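Local coordinates for GDSL-like protein (Roseburia intestinalis L1-82, PDB 6HFZ), which removes acetyl groups from acetylated beta-mannans as a two-domain carbohydrate esterase of the GDSL (SGNH hydrolase) family, at residues A[94-97]-A[98-102]; A[171-174]-A[175-179]; A[200-203]-A[204-208]; A[305-309]-A[310-314]. All blocks are in the same frame, centred on the assembly; numbering follows the deposited sequence.

Contact 1. Residues A[94-97]-A[98-102]; sequences DLLS and KEPDF
P100 packs its ring against L95 at the end of helix 84-96. The apolar part is small: CD1 of L95 stands 4.1 Å from CG of P100, the two side chains crossing at about a right angle. With CG swung anti to the backbone N, the L95 torsion (chi1 176°) brings CD1 against P100, although the CB leads away from it. Both residues are buried and both also touch A36 of strand 32-39; L95 reaches V128 of helix 115-129 as well.

The backbone bonds belong to the helix end. K98 N donates a hydrogen bond to L95 O at 2.9 Å, and E99 N donates one to L96 O at 3.0 Å, closing a type I beta turn from L96 to E99. E99, at phi 59°, is where the chain leaves the helical path.

The polar side chains meet through water on the exposed side. One water donates to S97 OG at 2.6 Å and accepts from K98 NZ at 2.9 Å. The lysine chain, bent at chi2 (-53°), runs back past D94 O and S97 OG to get there. S97 OG is also bonded to A93 O, one turn back, while the carboxylate of D94 pairs with R90.

The two backbone bonds and the buried L95-P100 contact thus fix the end of the helix as the chain turns into strand 102-106, whereas the polar ends of S97 and K98 are linked to each other through a water rather than directly.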
loop_
_atom_site.group_PDB
_atom_site.type_symbol
_atom_site.label_atom_id
_atom_site.label_comp_id
_atom_site.label_asym_id
_atom_site.label_seq_id
_atom_site.Cartn_x
_atom_site.Cartn_y
_atom_site.Cartn_z
ATOM N N ASP A 94 -3.675 -6.782 8.001
ATOM C CA ASP A 94 -3.239 -5.479 8.504
ATOM C C ASP A 94 -4.423 -4.519 8.701
ATOM O O ASP A 94 -4.315 -3.525 9.429
ATOM C CB ASP A 94 -2.222 -4.860 7.532
ATOM C CG ASP A 94 -0.874 -5.569 7.453
ATOM O OD1 ASP A 94 -0.696 -6.566 8.204
ATOM O OD2 ASP A 94 0.042 -5.080 6.715
ATOM N N LEU A 95 -5.505 -4.749 7.966
ATOM C CA LEU A 95 -6.650 -3.832 7.893
ATOM C C LEU A 95 -7.963 -4.530 8.255
ATOM O O LEU A 95 -8.667 -4.123 9.183
ATOM C CB LEU A 95 -6.746 -3.268 6.472
ATOM C CG LEU A 95 -7.941 -2.353 6.190
ATOM C CD1 LEU A 95 -7.875 -1.080 7.030
ATOM C CD2 LEU A 95 -8.031 -1.967 4.721
ATOM N N LEU A 96 -8.361 -5.527 7.462
ATOM C CA LEU A 96 -9.730 -6.042 7.540
ATOM C C LEU A 96 -9.974 -6.769 8.870
ATOM O O LEU A 96 -11.097 -6.727 9.365
ATOM C CB LEU A 96 -10.032 -6.946 6.345
ATOM C CG LEU A 96 -9.898 -6.273 4.978
ATOM C CD1 LEU A 96 -10.202 -7.282 3.886
ATOM C CD2 LEU A 96 -10.765 -5.026 4.860
ATOM N N SER A 97 -8.933 -7.395 9.427
ATOM C CA SER A 97 -8.959 -8.015 10.743
ATOM C C SER A 97 -9.305 -6.984 11.832
ATOM O O SER A 97 -9.761 -7.406 12.905
ATOM C CB SER A 97 -7.628 -8.719 11.049
ATOM O OG SER A 97 -6.566 -7.799 11.252
ATOM N N LYS A 98 -9.102 -5.672 11.579
ATOM C CA LYS A 98 -9.377 -4.636 12.580
ATOM C C LYS A 98 -10.815 -4.105 12.452
ATOM O O LYS A 98 -11.185 -3.159 13.185
ATOM C CB LYS A 98 -8.413 -3.449 12.485
ATOM C CG LYS A 98 -6.943 -3.745 12.247
ATOM C CD LYS A 98 -6.321 -4.718 13.198
ATOM C CE LYS A 98 -4.807 -4.595 13.210
ATOM N NZ LYS A 98 -4.170 -5.730 13.913
ATOM N N GLU A 99 -11.592 -4.653 11.515
ATOM C CA GLU A 99 -13.030 -4.351 11.352
ATOM C C GLU A 99 -13.260 -2.863 11.099
ATOM O O GLU A 99 -14.005 -2.187 11.810
ATOM C CB GLU A 99 -13.834 -4.807 12.576
ATOM C CG GLU A 99 -13.826 -6.320 12.744
ATOM C CD GLU A 99 -14.446 -6.774 14.062
ATOM O OE1 GLU A 99 -15.413 -7.548 14.004
ATOM O OE2 GLU A 99 -13.943 -6.370 15.147
ATOM N N PRO A 100 -12.659 -2.284 10.043
ATOM C CA PRO A 100 -12.721 -0.840 9.855
ATOM C C PRO A 100 -14.122 -0.428 9.384
ATOM O O PRO A 100 -14.802 -1.187 8.651
ATOM C CB PRO A 100 -11.672 -0.610 8.737
ATOM C CG PRO A 100 -11.740 -1.908 7.926
ATOM C CD PRO A 100 -11.911 -2.977 8.994
ATOM N N ASP A 101 -14.512 0.799 9.739
ATOM C CA ASP A 101 -15.788 1.423 9.331
ATOM C C ASP A 101 -15.586 2.472 8.225
ATOM O O ASP A 101 -16.462 2.687 7.364
ATOM C CB ASP A 101 -16.475 2.018 10.559
ATOM C CG ASP A 101 -16.889 0.939 11.566
ATOM O OD1 ASP A 101 -17.715 0.054 11.177
ATOM O OD2 ASP A 101 -16.307 0.922 12.708
ATOM N N PHE A 102 -14.369 2.983 8.144
ATOM C CA PHE A 102 -13.938 3.983 7.202
ATOM C C PHE A 102 -12.486 3.646 6.837
ATOM O O PHE A 102 -11.702 3.351 7.737
ATOM C CB PHE A 102 -14.023 5.363 7.866
ATOM C CG PHE A 102 -13.395 6.505 7.091
ATOM C CD1 PHE A 102 -14.136 7.228 6.176
ATOM C CD2 PHE A 102 -12.086 6.899 7.359
ATOM C CE1 PHE A 102 -13.559 8.284 5.470
ATOM C CE2 PHE A 102 -11.518 7.969 6.680
ATOM C CZ PHE A 102 -12.263 8.657 5.742
HETATM O O HOH W 1 -5.787 -8.078 13.767
#

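Contact 2. Residues A[171-174]-A[175-179]; sequences STIY and PEVVA
The ring of Y174 carries V178 over one face: CB of V178 lies 4.2 Å from the ring centroid, 27° off the normal, a CH-pi contact made one helical turn along. The methyl CG2 of V178 continues past the rim to the hydroxyl, 3.4 Å from Y174 OH. At the near end of the ring P175 N sits obliquely, and P175 CD comes within 3.5 Å of Y174 CB, the two side chains crossing at about a right angle. Y174 has its CG anti to the backbone N (chi1 174°), which places the ring beside V178.

All this happens in the first turns of the short helix 173-178. P175 sits in the first turn, where a backbone N-H would have no i-4 acceptor within the helix, so the proline costs no helical bond; its CG rests 3.6 Å from S171 C. V177 N then bonds to I173 O at 3.2 Å, and V178 N to Y174 O at 2.8 Å.

The other flank faces the protein. I173 packs on L201 and V202 of helix 196-215, T172 OG1 is bonded to S168 O, and E176 forms a salt bridge with R181 and accepts from Q4 N.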
loop_
_atom_site.group_PDB
_atom_site.type_symbol
_atom_site.label_atom_id
_atom_site.label_comp_id
_atom_site.label_asym_id
_atom_site.label_seq_id
_atom_site.Cartn_x
_atom_site.Cartn_y
_atom_site.Cartn_z
ATOM N N SER A 171 -4.413 18.471 -7.973
ATOM C CA SER A 171 -5.303 19.574 -8.413
ATOM C C SER A 171 -5.560 20.634 -7.332
ATOM O O SER A 171 -6.404 21.555 -7.561
ATOM C CB SER A 171 -6.581 18.983 -8.923
ATOM O OG SER A 171 -7.134 18.114 -7.961
ATOM N N THR A 172 -4.845 20.577 -6.188
ATOM C CA THR A 172 -5.018 21.547 -5.110
ATOM C C THR A 172 -3.679 22.137 -4.630
ATOM O O THR A 172 -3.484 23.355 -4.759
ATOM C CB THR A 172 -5.728 20.926 -3.919
ATOM O OG1 THR A 172 -5.068 19.687 -3.619
ATOM C CG2 THR A 172 -7.198 20.723 -4.175
ATOM N N ILE A 173 -2.781 21.314 -4.079
ATOM C CA ILE A 173 -1.492 21.789 -3.556
ATOM C C ILE A 173 -0.489 22.068 -4.692
ATOM O O ILE A 173 0.181 23.093 -4.721
ATOM C CB ILE A 173 -0.919 20.789 -2.539
ATOM C CG1 ILE A 173 -1.923 20.511 -1.412
ATOM C CG2 ILE A 173 0.395 21.298 -1.995
ATOM C CD1 ILE A 173 -1.363 19.589 -0.339
ATOM N N TYR A 174 -0.316 21.097 -5.582
ATOM C CA TYR A 174 0.678 21.215 -6.679
ATOM C C TYR A 174 0.439 22.487 -7.481
ATOM O O TYR A 174 1.416 23.171 -7.779
ATOM C CB TYR A 174 0.744 19.963 -7.558
ATOM C CG TYR A 174 1.639 20.128 -8.756
ATOM C CD1 TYR A 174 3.030 20.150 -8.676
ATOM C CD2 TYR A 174 1.058 20.361 -9.989
ATOM C CE1 TYR A 174 3.808 20.403 -9.807
ATOM C CE2 TYR A 174 1.813 20.559 -11.126
ATOM C CZ TYR A 174 3.200 20.565 -11.048
ATOM O OH TYR A 174 3.927 20.783 -12.210
ATOM N N PRO A 175 -0.804 22.865 -7.864
ATOM C CA PRO A 175 -1.026 24.142 -8.571
ATOM C C PRO A 175 -0.415 25.369 -7.891
ATOM O O PRO A 175 0.158 26.231 -8.607
ATOM C CB PRO A 175 -2.557 24.260 -8.652
ATOM C CG PRO A 175 -2.988 22.782 -8.698
ATOM C CD PRO A 175 -2.028 22.063 -7.758
ATOM N N GLU A 176 -0.441 25.410 -6.535
ATOM C CA GLU A 176 0.169 26.534 -5.799
ATOM C C GLU A 176 1.703 26.434 -5.827
ATOM O O GLU A 176 2.406 27.462 -5.921
ATOM C CB GLU A 176 -0.457 26.666 -4.400
ATOM C CG GLU A 176 -1.909 27.129 -4.456
ATOM C CD GLU A 176 -2.055 28.525 -5.052
ATOM O OE1 GLU A 176 -1.734 29.478 -4.352
ATOM O OE2 GLU A 176 -2.354 28.660 -6.253
ATOM N N VAL A 177 2.240 25.208 -5.871
ATOM C CA VAL A 177 3.680 24.988 -5.987
ATOM C C VAL A 177 4.171 25.408 -7.373
ATOM O O VAL A 177 5.160 26.159 -7.506
ATOM C CB VAL A 177 4.075 23.549 -5.664
ATOM C CG1 VAL A 177 5.534 23.250 -5.999
ATOM C CG2 VAL A 177 3.765 23.240 -4.209
ATOM N N VAL A 178 3.502 24.937 -8.417
ATOM C CA VAL A 178 4.026 25.217 -9.753
ATOM C C VAL A 178 3.925 26.731 -10.064
ATOM O O VAL A 178 4.695 27.231 -10.869
ATOM C CB VAL A 178 3.377 24.307 -10.817
ATOM C CG1 VAL A 178 1.946 24.727 -11.189
ATOM C CG2 VAL A 178 4.243 24.182 -12.075
ATOM N N ALA A 179 2.975 27.449 -9.469
ATOM C CA ALA A 179 2.772 28.896 -9.726
ATOM C C ALA A 179 3.759 29.733 -8.909
ATOM O O ALA A 179 3.752 30.970 -9.045
ATOM C CB ALA A 179 1.361 29.332 -9.393
#

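Contact 3. Residues A[200-203]-A[204-208]; sequences ALVA and SVITY
This is about two and a half uninterrupted turns of alpha helix, in the middle of helix 196-215, the long helix that follows helix 173-178. Its backbone bonds run from residue i+4 to i: S204 N to A200 O at 2.9 Å, V205 N to L201 O, I206 N to V202 O at 3.2 Å, and T207 N to A203 O at 2.9 Å.

S204 adds a side-chain bond to the set. Its OG lies between the backbone N and the carbonyl carbon (chi1 73°), and from there it turns back to donate to L201 O at 2.6 Å. L201 O is therefore gripped by two donors, V205 N and S204 OG, which reach it from the same face of its plane; the hydroxyl arrives at a C=O...O angle of 117°, far more bent than the amide's 155°. The same hydroxyl is hydrogen-bonded to Y7 OH, tying the chain's beginning to this helix.

On the buried flank, V202 and I206 lie side by side and point the same way, with V202 CG1 4.1 Å from I206 CD1. Both rest on Y55 of helix 55-66, and I206 also meets L138 and V140 of strand 136-141. A203 leans on H58 and T207 on W62 of the same helix 55-66.

With one flank set on strand 136-141 and helix 55-66, this segment is placed as expected of a helix packed on the central sheet of the alpha/beta SGNH-hydrolase fold.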
loop_
_atom_site.group_PDB
_atom_site.type_symbol
_atom_site.label_atom_id
_atom_site.label_comp_id
_atom_site.label_asym_id
_atom_site.label_seq_id
_atom_site.Cartn_x
_atom_site.Cartn_y
_atom_site.Cartn_z
ATOM N N ALA A 200 -0.432 18.970 7.225
ATOM C CA ALA A 200 -1.631 19.749 7.608
ATOM C C ALA A 200 -2.425 20.159 6.353
ATOM O O ALA A 200 -3.664 20.063 6.349
ATOM C CB ALA A 200 -1.244 20.952 8.436
ATOM N N LEU A 201 -1.728 20.539 5.272
ATOM C CA LEU A 201 -2.390 20.898 3.963
ATOM C C LEU A 201 -3.111 19.671 3.383
ATOM O O LEU A 201 -4.261 19.760 2.898
ATOM C CB LEU A 201 -1.314 21.399 2.994
ATOM C CG LEU A 201 -1.520 22.720 2.268
ATOM C CD1 LEU A 201 -2.458 23.659 2.998
ATOM C CD2 LEU A 201 -0.182 23.377 2.001
ATOM N N VAL A 202 -2.490 18.498 3.456
ATOM C CA VAL A 202 -3.086 17.296 2.882
ATOM C C VAL A 202 -4.388 16.981 3.629
ATOM O O VAL A 202 -5.443 16.677 3.020
ATOM C CB VAL A 202 -2.118 16.094 2.839
ATOM C CG1 VAL A 202 -2.810 14.759 2.605
ATOM C CG2 VAL A 202 -1.025 16.332 1.801
ATOM N N ALA A 203 -4.309 17.027 4.964
ATOM C CA ALA A 203 -5.450 16.764 5.796
ATOM C C ALA A 203 -6.527 17.803 5.501
ATOM O O ALA A 203 -7.665 17.489 5.560
ATOM C CB ALA A 203 -5.046 16.764 7.247
ATOM N N SER A 204 -6.136 19.070 5.314
ATOM C CA SER A 204 -7.139 20.133 5.104
ATOM C C SER A 204 -7.955 19.846 3.836
ATOM O O SER A 204 -9.139 20.137 3.784
ATOM C CB SER A 204 -6.500 21.515 5.050
ATOM O OG SER A 204 -5.791 21.695 3.830
ATOM N N VAL A 205 -7.314 19.254 2.811
ATOM C CA VAL A 205 -8.021 18.964 1.575
ATOM C C VAL A 205 -9.056 17.861 1.864
ATOM O O VAL A 205 -10.174 17.918 1.383
ATOM C CB VAL A 205 -7.059 18.606 0.423
ATOM C CG1 VAL A 205 -7.824 18.087 -0.770
ATOM C CG2 VAL A 205 -6.127 19.765 0.030
ATOM N N ILE A 206 -8.659 16.863 2.660
ATOM C CA ILE A 206 -9.510 15.746 2.942
ATOM C C ILE A 206 -10.681 16.220 3.816
ATOM O O ILE A 206 -11.832 15.862 3.555
ATOM C CB ILE A 206 -8.726 14.619 3.623
ATOM C CG1 ILE A 206 -7.667 14.036 2.681
ATOM C CG2 ILE A 206 -9.694 13.560 4.116
ATOM C CD1 ILE A 206 -6.563 13.236 3.381
ATOM N N THR A 207 -10.384 17.009 4.843
ATOM C CA THR A 207 -11.440 17.426 5.815
ATOM C C THR A 207 -12.434 18.405 5.139
ATOM O O THR A 207 -13.606 18.426 5.501
ATOM C CB THR A 207 -10.845 17.898 7.144
ATOM O OG1 THR A 207 -10.056 19.060 6.932
ATOM C CG2 THR A 207 -9.981 16.867 7.839
ATOM N N TYR A 208 -11.974 19.230 4.179
ATOM C CA TYR A 208 -12.866 20.060 3.371
ATOM C C TYR A 208 -14.010 19.211 2.800
ATOM O O TYR A 208 -15.216 19.547 2.893
ATOM C CB TYR A 208 -12.107 20.725 2.223
ATOM C CG TYR A 208 -13.016 21.521 1.336
ATOM C CD1 TYR A 208 -13.314 22.827 1.688
ATOM C CD2 TYR A 208 -13.583 21.007 0.181
ATOM C CE1 TYR A 208 -14.166 23.595 0.920
ATOM C CE2 TYR A 208 -14.436 21.773 -0.604
ATOM C CZ TYR A 208 -14.738 23.064 -0.211
ATOM O OH TYR A 208 -15.558 23.887 -0.917
#

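Contact 4. Residues A[305-309]-A[310-314]; sequences EIIVD and GDAEH
V308 to D311 form a type I' beta turn, with D309 and G310 both at positive phi (55° and 66°) and D311 N bonded to V308 O at 3.0 Å. The positive phi at G310 is one that glycine takes readily.

Just past the turn the chain bends again, D311 being the centre of an inverse gamma turn. I307 lies against the bend. Its CG2 is 3.6 Å from D311 N, and its CD1 comes 3.7 Å from CB of A312. CG1 stands anti to the carbonyl carbon (chi1 -61°), and with the chain extended at chi2 this sets CD1 against A312.

Beyond the bend, H314 ND1 donates a hydrogen bond to D311 OD1 at 2.7 Å. The carboxylate oxygen lies at the ring edge, in the imidazole plane, and is met on its syn side, which holds the ring's orientation on the exposed loop. The D309 carboxylate bonds elsewhere, to H344 ND1 and to the backbone N of K345 on strand 342-352.

Waters fill in where strand and returning chain do not pair directly. One donates both to E305 OE1 and to A312 O; another accepts from V308 N at 3.0 Å and donates to D311 O at 2.8 Å.

A type I' turn with glycine in its second central place, and with D309 fastened to the adjacent strand 342-352, here begins the longer loop that joins the antiparallel strands 303-308 and 316-319 of an all-beta domain.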
loop_
_atom_site.group_PDB
_atom_site.type_symbol
_atom_site.label_atom_id
_atom_site.label_comp_id
_atom_site.label_asym_id
_atom_site.label_seq_id
_atom_site.Cartn_x
_atom_site.Cartn_y
_atom_site.Cartn_z
ATOM N N GLU A 305 18.717 -15.547 -7.013
ATOM C CA GLU A 305 17.909 -15.735 -8.198
ATOM C C GLU A 305 16.643 -16.493 -7.781
ATOM O O GLU A 305 16.631 -17.316 -6.806
ATOM C CB GLU A 305 18.714 -16.452 -9.287
ATOM C CG GLU A 305 18.842 -17.950 -9.074
ATOM C CD GLU A 305 19.750 -18.700 -10.053
ATOM O OE1 GLU A 305 20.047 -18.126 -11.147
ATOM O OE2 GLU A 305 20.192 -19.840 -9.700
ATOM N N ILE A 306 15.540 -16.193 -8.467
ATOM C CA ILE A 306 14.284 -16.880 -8.296
ATOM C C ILE A 306 13.912 -17.540 -9.644
ATOM O O ILE A 306 14.061 -16.924 -10.706
ATOM C CB ILE A 306 13.183 -15.911 -7.794
ATOM C CG1 ILE A 306 11.871 -16.647 -7.548
ATOM C CG2 ILE A 306 13.001 -14.716 -8.711
ATOM C CD1 ILE A 306 10.909 -15.897 -6.655
ATOM N N ILE A 307 13.485 -18.802 -9.555
ATOM C CA ILE A 307 13.193 -19.650 -10.656
ATOM C C ILE A 307 11.792 -20.207 -10.459
ATOM O O ILE A 307 11.458 -20.700 -9.385
ATOM C CB ILE A 307 14.217 -20.793 -10.729
ATOM C CG1 ILE A 307 15.637 -20.259 -10.924
ATOM C CG2 ILE A 307 13.832 -21.779 -11.829
ATOM C CD1 ILE A 307 16.704 -21.338 -10.872
ATOM N N VAL A 308 10.971 -20.150 -11.515
ATOM C CA VAL A 308 9.622 -20.621 -11.436
ATOM C C VAL A 308 9.513 -21.835 -12.376
ATOM O O VAL A 308 9.907 -21.714 -13.541
ATOM C CB VAL A 308 8.614 -19.509 -11.779
ATOM C CG1 VAL A 308 7.187 -20.012 -11.806
ATOM C CG2 VAL A 308 8.727 -18.366 -10.793
ATOM N N ASP A 309 9.009 -22.952 -11.839
ATOM C CA ASP A 309 8.699 -24.181 -12.589
ATOM C C ASP A 309 9.934 -24.671 -13.373
ATOM O O ASP A 309 9.810 -25.055 -14.547
ATOM C CB ASP A 309 7.529 -23.895 -13.542
ATOM C CG ASP A 309 6.221 -23.591 -12.831
ATOM O OD1 ASP A 309 6.001 -24.207 -11.754
ATOM O OD2 ASP A 309 5.429 -22.734 -13.365
ATOM N N GLY A 310 11.116 -24.559 -12.761
ATOM C CA GLY A 310 12.388 -24.988 -13.349
ATOM C C GLY A 310 12.833 -24.202 -14.577
ATOM O O GLY A 310 13.760 -24.622 -15.280
ATOM N N ASP A 311 12.234 -23.041 -14.845
ATOM C CA ASP A 311 12.599 -22.232 -16.000
ATOM C C ASP A 311 13.874 -21.455 -15.642
ATOM O O ASP A 311 13.884 -20.213 -15.551
ATOM C CB ASP A 311 11.442 -21.326 -16.421
ATOM C CG ASP A 311 11.639 -20.590 -17.735
ATOM O OD1 ASP A 311 12.687 -20.804 -18.391
ATOM O OD2 ASP A 311 10.776 -19.749 -18.047
ATOM N N ALA A 312 14.952 -22.212 -15.412
ATOM C CA ALA A 312 16.159 -21.719 -14.766
ATOM C C ALA A 312 16.946 -20.835 -15.726
ATOM O O ALA A 312 17.721 -19.976 -15.277
ATOM C CB ALA A 312 17.015 -22.863 -14.271
ATOM N N GLU A 313 16.755 -21.058 -17.030
ATOM C CA GLU A 313 17.395 -20.246 -18.050
ATOM C C GLU A 313 16.799 -18.831 -18.017
ATOM O O GLU A 313 17.405 -17.905 -18.555
ATOM C CB GLU A 313 17.261 -20.890 -19.440
ATOM C CG GLU A 313 18.010 -22.207 -19.601
ATOM C CD GLU A 313 19.531 -22.105 -19.693
ATOM O OE1 GLU A 313 20.045 -20.974 -19.725
ATOM O OE2 GLU A 313 20.209 -23.162 -19.733
ATOM N N HIS A 314 15.632 -18.674 -17.380
ATOM C CA HIS A 314 14.944 -17.358 -17.240
ATOM C C HIS A 314 14.755 -16.914 -15.771
ATOM O O HIS A 314 13.802 -16.176 -15.447
ATOM C CB HIS A 314 13.603 -17.420 -17.965
ATOM C CG HIS A 314 13.791 -17.609 -19.428
ATOM N ND1 HIS A 314 13.607 -18.837 -20.039
ATOM C CD2 HIS A 314 14.225 -16.752 -20.383
ATOM C CE1 HIS A 314 13.869 -18.718 -21.329
ATOM N NE2 HIS A 314 14.248 -17.447 -21.566
HETATM O O HOH W 2 19.652 -19.820 -13.163
HETATM O O HOH W 3 11.504 -23.692 -9.932
HETATM O O HOH W 4 12.193 -18.815 -13.852
#

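In the fold
Along the chain the contacts come in series, from contact 1 to contact 4. The first three belong to the SGNH-type alpha/beta domain with its mixed sheet: contact 1 ends helix 84-96 and leads into strand 102-106, while contacts 2 and 3 lie on the successive helices 173-178 and 196-215. Those two touch, I173 CD1 resting 3.8 Å from L201 CB, with centres about 14 Å apart. Contact 1 is about 23 Å from contact 3, centre to centre. Contact 4 stands apart, in the five-stranded antiparallel sheet of the separate all-beta domain, its centre about 47 Å from those of contacts 2 and 3; that domain may serve in handling the carbohydrate.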